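Local coordinates for extracellular ligand-binding receptor (Desulfohalobium retbaense DSM 5692, PDB 5ERE), which probably serves as an extracellular sensor, binding 2-oxo-4-methylpentanoic acid in a leucine-binding-protein-like domain and cytosine in a tandem PAS region, at residues P474-I487 against L550-G562. Numbering follows the deposited sequence.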
loop_
_atom_site.group_PDB
_atom_site.type_symbol
_atom_site.label_atom_id
_atom_site.label_comp_id
_atom_site.label_asym_id
_atom_site.label_seq_id
_atom_site.Cartn_x
_atom_site.Cartn_y
_atom_site.Cartn_z
ATOM N N PRO A 474 2.096 2.207 7.469
ATOM C CA PRO A 474 3.096 2.102 8.552
ATOM C C PRO A 474 2.619 1.220 9.699
ATOM O O PRO A 474 2.353 1.694 10.782
ATOM C CB PRO A 474 3.258 3.558 9.007
ATOM C CG PRO A 474 1.831 4.096 8.867
ATOM C CD PRO A 474 1.347 3.471 7.538
ATOM N N VAL A 475 2.508 -0.071 9.454
ATOM C CA VAL A 475 2.013 -1.017 10.443
ATOM C C VAL A 475 2.779 -2.299 10.232
ATOM O O VAL A 475 3.344 -2.498 9.175
ATOM C CB VAL A 475 0.467 -1.334 10.300
ATOM C CG1 VAL A 475 -0.348 -0.077 10.215
ATOM C CG2 VAL A 475 0.205 -2.227 9.072
ATOM N N GLU A 476 2.751 -3.189 11.218
ATOM C CA GLU A 476 3.183 -4.563 10.998
ATOM C C GLU A 476 2.140 -5.543 11.481
ATOM O O GLU A 476 1.407 -5.261 12.431
ATOM C CB GLU A 476 4.518 -4.835 11.705
ATOM C CG GLU A 476 5.579 -3.791 11.396
ATOM C CD GLU A 476 6.934 -4.120 12.020
ATOM O OE1 GLU A 476 6.980 -4.904 12.994
ATOM O OE2 GLU A 476 7.959 -3.600 11.520
ATOM N N ILE A 477 2.072 -6.685 10.808
ATOM C CA ILE A 477 1.230 -7.796 11.239
ATOM C C ILE A 477 2.115 -9.026 11.456
ATOM O O ILE A 477 2.927 -9.378 10.577
ATOM C CB ILE A 477 0.130 -8.094 10.207
ATOM C CG1 ILE A 477 -0.828 -6.911 10.120
ATOM C CG2 ILE A 477 -0.613 -9.415 10.519
ATOM C CD1 ILE A 477 -1.973 -7.080 9.232
ATOM N N PHE A 478 1.960 -9.696 12.599
ATOM C CA PHE A 478 2.693 -10.926 12.823
ATOM C C PHE A 478 1.730 -12.019 13.273
ATOM O O PHE A 478 0.568 -11.755 13.563
ATOM C CB PHE A 478 3.862 -10.721 13.817
ATOM C CG PHE A 478 3.453 -10.219 15.179
ATOM C CD1 PHE A 478 3.297 -8.872 15.401
ATOM C CD2 PHE A 478 3.247 -11.109 16.231
ATOM C CE1 PHE A 478 2.938 -8.395 16.682
ATOM C CE2 PHE A 478 2.893 -10.637 17.517
ATOM C CZ PHE A 478 2.745 -9.288 17.729
ATOM N N VAL A 479 2.215 -13.259 13.234
ATOM C CA VAL A 479 1.451 -14.431 13.597
ATOM C C VAL A 479 2.136 -15.212 14.689
ATOM O O VAL A 479 3.300 -15.564 14.594
ATOM C CB VAL A 479 1.220 -15.348 12.397
ATOM C CG1 VAL A 479 0.346 -16.531 12.790
ATOM C CG2 VAL A 479 0.569 -14.563 11.295
ATOM N N LEU A 480 1.377 -15.470 15.742
ATOM C CA LEU A 480 1.874 -16.215 16.888
ATOM C C LEU A 480 1.136 -17.527 17.021
ATOM O O LEU A 480 -0.088 -17.609 16.816
ATOM C CB LEU A 480 1.680 -15.419 18.185
ATOM C CG LEU A 480 2.874 -14.882 18.950
ATOM C CD1 LEU A 480 3.777 -14.082 18.026
ATOM C CD2 LEU A 480 2.364 -14.007 20.121
ATOM N N GLN A 481 1.874 -18.558 17.404
ATOM C CA GLN A 481 1.304 -19.825 17.833
ATOM C C GLN A 481 0.709 -19.736 19.232
ATOM O O GLN A 481 1.095 -18.879 19.997
ATOM C CB GLN A 481 2.373 -20.876 17.841
ATOM C CG GLN A 481 1.883 -22.210 17.498
ATOM C CD GLN A 481 2.983 -23.023 16.906
ATOM O OE1 GLN A 481 2.838 -23.540 15.814
ATOM N NE2 GLN A 481 4.105 -23.124 17.618
ATOM N N ARG A 482 -0.195 -20.643 19.577
ATOM C CA ARG A 482 -0.841 -20.580 20.902
ATOM C C ARG A 482 0.183 -20.581 22.043
ATOM O O ARG A 482 0.090 -19.756 22.950
ATOM C CB ARG A 482 -1.805 -21.738 21.073
ATOM C CG ARG A 482 -3.104 -21.371 21.734
ATOM C CD ARG A 482 -2.998 -21.545 23.181
ATOM N NE ARG A 482 -4.244 -21.260 23.882
ATOM C CZ ARG A 482 -4.318 -21.170 25.207
ATOM N NH1 ARG A 482 -3.213 -21.312 25.940
ATOM N NH2 ARG A 482 -5.479 -20.912 25.802
ATOM N N ASP A 483 1.168 -21.480 21.977
ATOM C CA ASP A 483 2.276 -21.511 22.943
ATOM C C ASP A 483 3.188 -20.283 22.919
ATOM O O ASP A 483 4.259 -20.324 23.506
ATOM C CB ASP A 483 3.155 -22.774 22.720
ATOM C CG ASP A 483 3.877 -22.793 21.366
ATOM O OD1 ASP A 483 3.947 -21.756 20.675
ATOM O OD2 ASP A 483 4.407 -23.865 20.994
ATOM N N GLY A 484 2.809 -19.209 22.231
ATOM C CA GLY A 484 3.666 -18.029 22.161
ATOM C C GLY A 484 4.763 -17.981 21.090
ATOM O O GLY A 484 5.345 -16.931 20.868
ATOM N N THR A 485 5.035 -19.083 20.403
ATOM C CA THR A 485 6.051 -19.086 19.337
ATOM C C THR A 485 5.672 -18.214 18.126
ATOM O O THR A 485 4.563 -18.297 17.580
ATOM C CB THR A 485 6.312 -20.507 18.829
ATOM O OG1 THR A 485 6.491 -21.396 19.936
ATOM C CG2 THR A 485 7.544 -20.551 17.935
ATOM N N THR A 486 6.600 -17.365 17.716
ATOM C CA THR A 486 6.398 -16.561 16.520
ATOM C C THR A 486 6.494 -17.406 15.253
ATOM O O THR A 486 7.522 -18.005 14.974
ATOM C CB THR A 486 7.401 -15.412 16.455
ATOM O OG1 THR A 486 7.182 -14.558 17.584
ATOM C CG2 THR A 486 7.235 -14.593 15.184
ATOM N N ILE A 487 5.400 -17.425 14.493
ATOM C CA ILE A 487 5.340 -18.158 13.228
ATOM C C ILE A 487 5.679 -17.295 12.042
ATOM O O ILE A 487 6.309 -17.740 11.118
ATOM C CB ILE A 487 3.940 -18.744 12.985
ATOM C CG1 ILE A 487 3.664 -19.811 14.018
ATOM C CG2 ILE A 487 3.848 -19.383 11.556
ATOM C CD1 ILE A 487 2.220 -20.268 13.971
ATOM N N LEU A 550 -8.353 -23.475 12.023
ATOM C CA LEU A 550 -9.320 -24.522 11.737
ATOM C C LEU A 550 -9.194 -25.676 12.723
ATOM O O LEU A 550 -8.102 -25.953 13.231
ATOM C CB LEU A 550 -9.137 -25.087 10.311
ATOM C CG LEU A 550 -9.334 -24.245 9.053
ATOM C CD1 LEU A 550 -8.835 -25.007 7.812
ATOM C CD2 LEU A 550 -10.821 -23.880 8.891
ATOM N N HIS A 551 -10.320 -26.343 12.976
ATOM C CA HIS A 551 -10.335 -27.643 13.642
ATOM C C HIS A 551 -9.645 -27.601 15.009
ATOM O O HIS A 551 -9.025 -28.592 15.420
ATOM C CB HIS A 551 -9.660 -28.706 12.771
ATOM C CG HIS A 551 -10.225 -28.813 11.391
ATOM N ND1 HIS A 551 -11.568 -29.042 11.156
ATOM C CD2 HIS A 551 -9.636 -28.734 10.174
ATOM C CE1 HIS A 551 -11.779 -29.096 9.852
ATOM N NE2 HIS A 551 -10.625 -28.914 9.232
ATOM N N GLY A 552 -9.766 -26.460 15.695
ATOM C CA GLY A 552 -9.232 -26.307 17.039
ATOM C C GLY A 552 -7.791 -25.845 17.110
ATOM O O GLY A 552 -7.239 -25.700 18.203
ATOM N N THR A 553 -7.183 -25.608 15.948
ATOM C CA THR A 553 -5.812 -25.068 15.875
ATOM C C THR A 553 -5.928 -23.626 15.430
ATOM O O THR A 553 -6.290 -23.317 14.301
ATOM C CB THR A 553 -4.920 -25.857 14.923
ATOM O OG1 THR A 553 -4.846 -27.203 15.384
ATOM C CG2 THR A 553 -3.472 -25.243 14.821
ATOM N N ASN A 554 -5.709 -22.738 16.371
ATOM C CA ASN A 554 -5.821 -21.323 16.119
ATOM C C ASN A 554 -4.485 -20.602 16.299
ATOM O O ASN A 554 -3.691 -20.963 17.163
ATOM C CB ASN A 554 -6.895 -20.727 17.036
ATOM C CG ASN A 554 -8.242 -21.414 16.857
ATOM O OD1 ASN A 554 -8.844 -21.367 15.783
ATOM N ND2 ASN A 554 -8.703 -22.081 17.896
ATOM N N TYR A 555 -4.269 -19.597 15.450
ATOM C CA TYR A 555 -3.107 -18.720 15.491
ATOM C C TYR A 555 -3.558 -17.326 15.777
ATOM O O TYR A 555 -4.623 -16.887 15.293
ATOM C CB TYR A 555 -2.342 -18.729 14.149
ATOM C CG TYR A 555 -2.126 -20.096 13.619
ATOM C CD1 TYR A 555 -1.191 -20.944 14.177
ATOM C CD2 TYR A 555 -2.887 -20.559 12.567
ATOM C CE1 TYR A 555 -1.016 -22.221 13.680
ATOM C CE2 TYR A 555 -2.721 -21.801 12.082
ATOM C CZ TYR A 555 -1.790 -22.637 12.631
ATOM O OH TYR A 555 -1.658 -23.900 12.100
ATOM N N ARG A 556 -2.725 -16.604 16.514
ATOM C CA ARG A 556 -2.987 -15.212 16.777
ATOM C C ARG A 556 -2.370 -14.359 15.698
ATOM O O ARG A 556 -1.210 -14.555 15.325
ATOM C CB ARG A 556 -2.454 -14.792 18.152
ATOM C CG ARG A 556 -2.838 -15.715 19.268
ATOM C CD ARG A 556 -4.305 -15.538 19.727
ATOM N NE ARG A 556 -4.584 -16.368 20.899
ATOM C CZ ARG A 556 -5.466 -17.368 20.963
ATOM N NH1 ARG A 556 -6.220 -17.690 19.924
ATOM N NH2 ARG A 556 -5.614 -18.049 22.096
ATOM N N LEU A 557 -3.180 -13.407 15.226
ATOM C CA LEU A 557 -2.871 -12.484 14.161
ATOM C C LEU A 557 -2.897 -11.117 14.775
ATOM O O LEU A 557 -3.955 -10.650 15.221
ATOM C CB LEU A 557 -3.895 -12.604 13.015
ATOM C CG LEU A 557 -3.663 -11.778 11.750
ATOM C CD1 LEU A 557 -2.517 -12.383 10.909
ATOM C CD2 LEU A 557 -4.966 -11.714 10.936
ATOM N N ALA A 558 -1.727 -10.482 14.836
ATOM C CA ALA A 558 -1.583 -9.209 15.539
ATOM C C ALA A 558 -1.096 -8.138 14.600
ATOM O O ALA A 558 -0.219 -8.370 13.749
ATOM C CB ALA A 558 -0.641 -9.347 16.684
ATOM N N LEU A 559 -1.655 -6.958 14.793
ATOM C CA LEU A 559 -1.273 -5.750 14.082
ATOM C C LEU A 559 -0.777 -4.722 15.067
ATOM O O LEU A 559 -1.468 -4.437 16.041
ATOM C CB LEU A 559 -2.456 -5.184 13.296
ATOM C CG LEU A 559 -2.145 -3.947 12.447
ATOM C CD1 LEU A 559 -3.169 -3.904 11.303
ATOM C CD2 LEU A 559 -2.173 -2.631 13.224
ATOM N N THR A 560 0.402 -4.157 14.793
ATOM C CA THR A 560 0.958 -3.072 15.571
ATOM C C THR A 560 1.197 -1.803 14.756
ATOM O O THR A 560 1.461 -1.838 13.558
ATOM C CB THR A 560 2.308 -3.468 16.225
ATOM O OG1 THR A 560 3.208 -3.914 15.208
ATOM C CG2 THR A 560 2.126 -4.578 17.233
ATOM N N TYR A 561 1.099 -0.672 15.439
ATOM C CA TYR A 561 1.271 0.629 14.821
ATOM C C TYR A 561 1.657 1.622 15.908
ATOM O O TYR A 561 1.437 1.358 17.110
ATOM C CB TYR A 561 -0.008 1.067 14.070
ATOM C CG TYR A 561 -1.226 1.290 14.926
ATOM C CD1 TYR A 561 -2.010 0.225 15.355
ATOM C CD2 TYR A 561 -1.601 2.569 15.311
ATOM C CE1 TYR A 561 -3.132 0.437 16.152
ATOM C CE2 TYR A 561 -2.722 2.780 16.105
ATOM C CZ TYR A 561 -3.474 1.711 16.522
ATOM O OH TYR A 561 -4.590 1.932 17.324
ATOM N N GLY A 562 2.222 2.752 15.481
ATOM C CA GLY A 562 2.753 3.776 16.380
ATOM C C GLY A 562 1.834 4.138 17.531
ATOM O O GLY A 562 1.191 5.188 17.544
HETATM O O HOH W 1 2.336 3.370 12.600
HETATM O O HOH W 2 5.123 -5.819 15.352
HETATM O O HOH W 3 -1.731 -22.263 17.788
#
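Phe478 and Ala558 face each other as a hydrogen-bonded pair, the central one of five bridged pairs between antiparallel strands 476-480 and 553-561, in the five-stranded antiparallel sheet of what is probably the second PAS-like unit of a tandem PAS sensor. Six backbone bonds set the register; Ala558 N to Phe478 O is nearly straight (177° at the hydrogen). The Phe478 ring lies over the methyl of Ala558, whose CB sits 3.8 Å from the ring centroid and 20° off its normal, a CH-pi contact. A chi1 of 59° sets CG between backbone N and carbonyl carbon and swings the ring across the neighbouring strand, with Thr560 CG2 at its edge, 3.9 Å from Phe478 CE1. Cut back to an alanine, Phe478 would probably leave a gap over the Ala558 methyl, beside Met518, and Thr560 CG2 without its edge contact. On the other face, Leu557 CD1 touches both Ile477 CG2 (3.5 Å) and Val479 CG2 (3.8 Å), while helix 461-470 packs on Ile477 and Val479 through Ile466. Met518 of helix 515-520 packs on the sheet face carrying Phe478, Leu480 and Ala558, and its carbonyl accepts from Arg556 NE. Beside the Glu476-Thr560 pair, one water bridges Glu476 OE1 and Thr560 OG1, 2.7 Å from Thr560 OG1.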